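Local coordinates for bifunctional GH43-CE protein (Bacteroides eggerthii, PDB 6MLY), which probably hydrolyses xylan-type substrates through a family 43 glycoside hydrolase, perhaps as a beta-xylosidase, and carries a carbohydrate esterase in the same chain, at residues A470-K476 against R518-I522; A430-K434 against Q564-Q568. All blocks are in the same frame, centred on the assembly; numbering follows the deposited sequence.

The chain runs from the glycoside hydrolase region into the concanavalin A-like domain, where strand 430-436 and then strand 469-476 form outer edges of two different sheets. It next enters the esterase part through strand 518-523 and reaches helix 563-577. Contact 1 closes a loop of 41 residues between 470-476 and 518-522. Contact 2 closes a longer one, of 129 residues, between 430-434 and 564-568, and contact 1 is nested inside it. Both therefore tie the concanavalin A-like domain to the esterase. Their centres lie about 10 Å apart and they touch directly: Glu433 OE1 is 3.1 Å from Gly472 N, a probable hydrogen bond.

Contact 1 (A470-K476 against R518-I522); sequences AIGNVLK and RWEDI
Glu520 lays its side chain alongside Val474, the two sliding past each other in opposite directions. Glu520 CB lies 3.7 Å from Val474 CB, and Glu520 OE1 comes within 3.0 Å of Val474 N. With CG anti to the carbonyl carbon (chi1 -67°) and the chain extended beyond it, the glutamate carries its carboxylate along the loop of 470-476. There Arg518 grips it side-on: Arg518 NE and Arg518 NH2 each lie 2.9 Å from Glu520 OE2, in a salt bridge close to the guanidinium plane. NE uses the anti lone pair of that oxygen, while NH2 comes from the syn side, 27° out of the carboxylate plane. The bend at chi3 of Arg518 (96°) brings the guanidinium beside 470-476, where Asn473 O stands at its edge, 3.3 Å from Arg518 NH2, and Ala470 CB packs obliquely, 3.9 Å from Arg518 NH1. NH1 also bonds to Phe459 O, and Tyr460 adds a cation-pi contact. Replacing Glu520 by an alanine would probably leave Arg518 without its carboxylate mate and open a gap beside Val474. Further along, Asp521 crosses Lys476, and the salt bridge from Asp521 OD2 to Lys476 NZ is long, at 3.8 Å; Asp521 OD1 is held more firmly by a salt bridge to Lys563. Strand 469-476 borders one sheet of the concanavalin A-like sandwich, whereas 518-523 pairs with 533-537 in the esterase, so the two domains meet here through side chains and loop backbone rather than by strand pairing. The arginine-glutamate salt bridge lies within the esterase segment; Glu520 probably offsets much of the arginine's charge, while Phe459 O takes NH1 from the sandwich side and the looser lysine-aspartate pair spans the junction.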
# COMPACT_ATOMS: atom_id res chain seq x y z
N ALA A 470 -3.32 -2.05 -14.20
CA ALA A 470 -3.46 -2.42 -12.78
C ALA A 470 -3.41 -3.95 -12.64
O ALA A 470 -3.84 -4.67 -13.55
CB ALA A 470 -4.74 -1.86 -12.23
N ILE A 471 -2.89 -4.43 -11.50
CA ILE A 471 -2.78 -5.87 -11.25
C ILE A 471 -2.80 -6.16 -9.74
O ILE A 471 -2.08 -5.54 -8.95
CB ILE A 471 -1.52 -6.46 -11.92
CG1 ILE A 471 -1.33 -7.94 -11.55
CG2 ILE A 471 -0.28 -5.64 -11.58
CD1 ILE A 471 -0.38 -8.69 -12.46
N GLY A 472 -3.62 -7.15 -9.38
CA GLY A 472 -3.73 -7.69 -8.04
C GLY A 472 -4.59 -6.82 -7.14
O GLY A 472 -5.23 -5.84 -7.61
N ASN A 473 -4.60 -7.17 -5.83
CA ASN A 473 -5.37 -6.45 -4.82
C ASN A 473 -4.55 -5.25 -4.31
O ASN A 473 -3.45 -4.97 -4.80
CB ASN A 473 -5.83 -7.37 -3.68
CG ASN A 473 -4.69 -8.02 -2.91
OD1 ASN A 473 -3.53 -7.66 -3.08
ND2 ASN A 473 -5.01 -8.99 -2.07
N VAL A 474 -5.14 -4.53 -3.34
CA VAL A 474 -4.47 -3.47 -2.59
C VAL A 474 -3.70 -4.11 -1.43
O VAL A 474 -4.15 -5.09 -0.84
CB VAL A 474 -5.48 -2.42 -2.08
CG1 VAL A 474 -6.37 -2.96 -0.96
CG2 VAL A 474 -4.79 -1.15 -1.62
N LEU A 475 -2.53 -3.53 -1.12
CA LEU A 475 -1.73 -3.92 0.03
C LEU A 475 -2.07 -3.01 1.21
O LEU A 475 -1.61 -1.87 1.26
CB LEU A 475 -0.24 -3.81 -0.33
CG LEU A 475 0.73 -4.16 0.80
CD1 LEU A 475 0.71 -5.65 1.08
CD2 LEU A 475 2.14 -3.69 0.47
N LYS A 476 -2.87 -3.53 2.15
CA LYS A 476 -3.17 -2.81 3.40
C LYS A 476 -1.92 -2.81 4.29
O LYS A 476 -1.74 -3.69 5.13
CB LYS A 476 -4.36 -3.44 4.14
CG LYS A 476 -5.72 -3.27 3.47
CD LYS A 476 -6.03 -1.84 3.07
CE LYS A 476 -7.48 -1.63 2.70
NZ LYS A 476 -8.37 -1.65 3.89
N ARG A 518 -7.29 4.77 -8.67
CA ARG A 518 -7.54 3.53 -7.93
C ARG A 518 -7.76 3.88 -6.45
O ARG A 518 -6.89 4.46 -5.81
CB ARG A 518 -6.35 2.56 -8.04
CG ARG A 518 -6.68 1.24 -8.73
CD ARG A 518 -5.46 0.34 -8.94
NE ARG A 518 -5.22 -0.70 -7.91
CZ ARG A 518 -4.10 -1.53 -7.83
NH1 ARG A 518 -3.12 -1.35 -8.71
NH2 ARG A 518 -4.01 -2.56 -6.96
N TRP A 519 -8.96 3.56 -5.95
CA TRP A 519 -9.24 3.50 -4.53
C TRP A 519 -9.86 2.13 -4.25
O TRP A 519 -10.92 1.83 -4.78
CB TRP A 519 -10.19 4.61 -4.09
CG TRP A 519 -9.78 6.00 -4.44
CD1 TRP A 519 -9.20 6.92 -3.61
CD2 TRP A 519 -9.96 6.66 -5.71
NE1 TRP A 519 -8.99 8.09 -4.28
CE2 TRP A 519 -9.45 7.97 -5.56
CE3 TRP A 519 -10.50 6.28 -6.94
CZ2 TRP A 519 -9.45 8.89 -6.61
CZ3 TRP A 519 -10.50 7.19 -7.98
CH2 TRP A 519 -9.99 8.48 -7.81
N GLU A 520 -9.20 1.31 -3.43
CA GLU A 520 -9.75 0.01 -3.06
C GLU A 520 -10.17 0.04 -1.59
O GLU A 520 -9.82 0.95 -0.85
CB GLU A 520 -8.73 -1.09 -3.34
CG GLU A 520 -8.45 -1.28 -4.82
CD GLU A 520 -7.57 -2.48 -5.16
OE1 GLU A 520 -7.69 -3.52 -4.48
OE2 GLU A 520 -6.75 -2.37 -6.11
N ASP A 521 -10.95 -0.98 -1.20
CA ASP A 521 -11.49 -1.15 0.16
C ASP A 521 -12.01 0.19 0.70
O ASP A 521 -11.62 0.63 1.77
CB ASP A 521 -10.43 -1.77 1.08
CG ASP A 521 -10.28 -3.28 0.91
OD1 ASP A 521 -11.32 -3.97 0.88
OD2 ASP A 521 -9.13 -3.75 0.82
N ILE A 522 -12.91 0.82 -0.07
CA ILE A 522 -13.67 1.99 0.37
C ILE A 522 -14.98 1.47 0.98
O ILE A 522 -15.61 0.58 0.41
CB ILE A 522 -13.93 2.96 -0.79
CG1 ILE A 522 -12.63 3.57 -1.35
CG2 ILE A 522 -14.93 4.04 -0.40
CD1 ILE A 522 -12.10 4.74 -0.55

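Contact 2 (A430-K434 against Q564-Q568)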
# COMPACT_ATOMS: atom_id res chain seq x y z
N ALA A 430 0.49 -14.75 -0.92
CA ALA A 430 -0.68 -15.04 -1.72
C ALA A 430 -0.52 -14.42 -3.11
O ALA A 430 -0.60 -13.19 -3.26
CB ALA A 430 -1.90 -14.52 -1.01
N GLU A 431 -0.29 -15.27 -4.12
CA GLU A 431 -0.32 -14.85 -5.53
C GLU A 431 -1.79 -14.58 -5.89
O GLU A 431 -2.62 -15.48 -5.79
CB GLU A 431 0.36 -15.86 -6.46
CG GLU A 431 0.16 -17.32 -6.08
CD GLU A 431 0.55 -18.33 -7.16
OE1 GLU A 431 1.57 -18.09 -7.85
OE2 GLU A 431 -0.16 -19.34 -7.31
N VAL A 432 -2.08 -13.34 -6.26
CA VAL A 432 -3.45 -12.84 -6.43
C VAL A 432 -3.87 -13.01 -7.90
O VAL A 432 -4.84 -13.70 -8.20
CB VAL A 432 -3.56 -11.37 -5.97
CG1 VAL A 432 -4.91 -10.77 -6.33
CG2 VAL A 432 -3.28 -11.23 -4.49
N GLU A 433 -3.13 -12.34 -8.79
CA GLU A 433 -3.43 -12.25 -10.21
C GLU A 433 -2.16 -12.63 -10.98
O GLU A 433 -1.05 -12.52 -10.43
CB GLU A 433 -3.92 -10.83 -10.54
CG GLU A 433 -4.34 -10.63 -11.98
CD GLU A 433 -4.82 -9.22 -12.30
OE1 GLU A 433 -5.43 -8.58 -11.40
OE2 GLU A 433 -4.56 -8.76 -13.45
N LYS A 434 -2.33 -13.07 -12.23
CA LYS A 434 -1.23 -13.60 -13.02
C LYS A 434 -1.51 -13.39 -14.51
O LYS A 434 -2.48 -13.93 -15.03
CB LYS A 434 -1.04 -15.08 -12.69
CG LYS A 434 0.11 -15.76 -13.42
CD LYS A 434 0.63 -16.98 -12.69
CE LYS A 434 -0.47 -17.93 -12.26
NZ LYS A 434 0.08 -19.17 -11.66
N GLN A 564 -12.61 -8.31 -6.22
CA GLN A 564 -11.33 -8.36 -6.96
C GLN A 564 -11.46 -9.31 -8.16
O GLN A 564 -10.89 -9.04 -9.22
CB GLN A 564 -10.20 -8.77 -6.01
CG GLN A 564 -8.87 -9.08 -6.70
CD GLN A 564 -8.25 -7.89 -7.40
OE1 GLN A 564 -7.66 -8.03 -8.50
NE2 GLN A 564 -8.35 -6.71 -6.76
N ALA A 565 -12.20 -10.42 -7.99
CA ALA A 565 -12.40 -11.44 -9.05
C ALA A 565 -13.24 -10.87 -10.21
O ALA A 565 -12.99 -11.19 -11.37
CB ALA A 565 -13.05 -12.68 -8.48
N ALA A 566 -14.23 -10.04 -9.87
CA ALA A 566 -15.11 -9.39 -10.83
C ALA A 566 -14.32 -8.43 -11.72
O ALA A 566 -14.61 -8.29 -12.91
CB ALA A 566 -16.22 -8.67 -10.10
N PHE A 567 -13.32 -7.76 -11.14
CA PHE A 567 -12.51 -6.78 -11.85
C PHE A 567 -11.68 -7.47 -12.95
O PHE A 567 -11.59 -6.97 -14.08
CB PHE A 567 -11.60 -6.00 -10.89
CG PHE A 567 -10.85 -4.88 -11.57
CD1 PHE A 567 -11.53 -3.75 -12.01
CD2 PHE A 567 -9.49 -4.97 -11.79
CE1 PHE A 567 -10.85 -2.72 -12.65
CE2 PHE A 567 -8.81 -3.94 -12.43
CZ PHE A 567 -9.49 -2.82 -12.86
N GLN A 568 -11.07 -8.61 -12.61
CA GLN A 568 -10.17 -9.31 -13.52
C GLN A 568 -10.93 -9.78 -14.76
O GLN A 568 -10.32 -9.94 -15.82
CB GLN A 568 -9.49 -10.48 -12.79
CG GLN A 568 -8.40 -10.03 -11.83
CD GLN A 568 -7.95 -11.13 -10.91
OE1 GLN A 568 -7.63 -12.24 -11.33
NE2 GLN A 568 -7.91 -10.83 -9.62
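Glu433 reaches across to Gln568, and the two side chains run past each other in opposite directions with the carboxylate and amide planes 26° apart. The glutamate has CG anti to the backbone N (chi1 -177°) and stays extended beyond it, which extends the carboxylate across to the helix and sets Glu433 OE1 3.3 Å from Gln568 CG. On the return side, Gln568 OE1 lies 3.7 Å from Glu433 CG, so the methylene groups of each chain lie beside the flat end of the other. Glu433 OE1 has its main polar partner in the backbone N of Gly472. Strand 430-436 is an outermost strand of one sheet of the concanavalin A-like beta sandwich, and helix 563-577 belongs to the esterase, an alpha/beta-hydrolase family domain; the axes of segments 430-434 and 564-568 come within 10.2 Å. Within the helix, a bend at chi2 (64°) folds the Gln564 amide back along the helix, where Gln568 NE2 donates to Gln564 OE1 at 3.0 Å. The donor meets a lone pair in the carbonyl plane, although the acceptor is tilted somewhat from the amide plane of Gln568. This bond ties together the two glutamines that face the strand and probably limits rotation of the Gln568 amide. Beside it, Val432 CG1 rests 4.3 Å from Gln564 CG, and both side chains also touch Asn473.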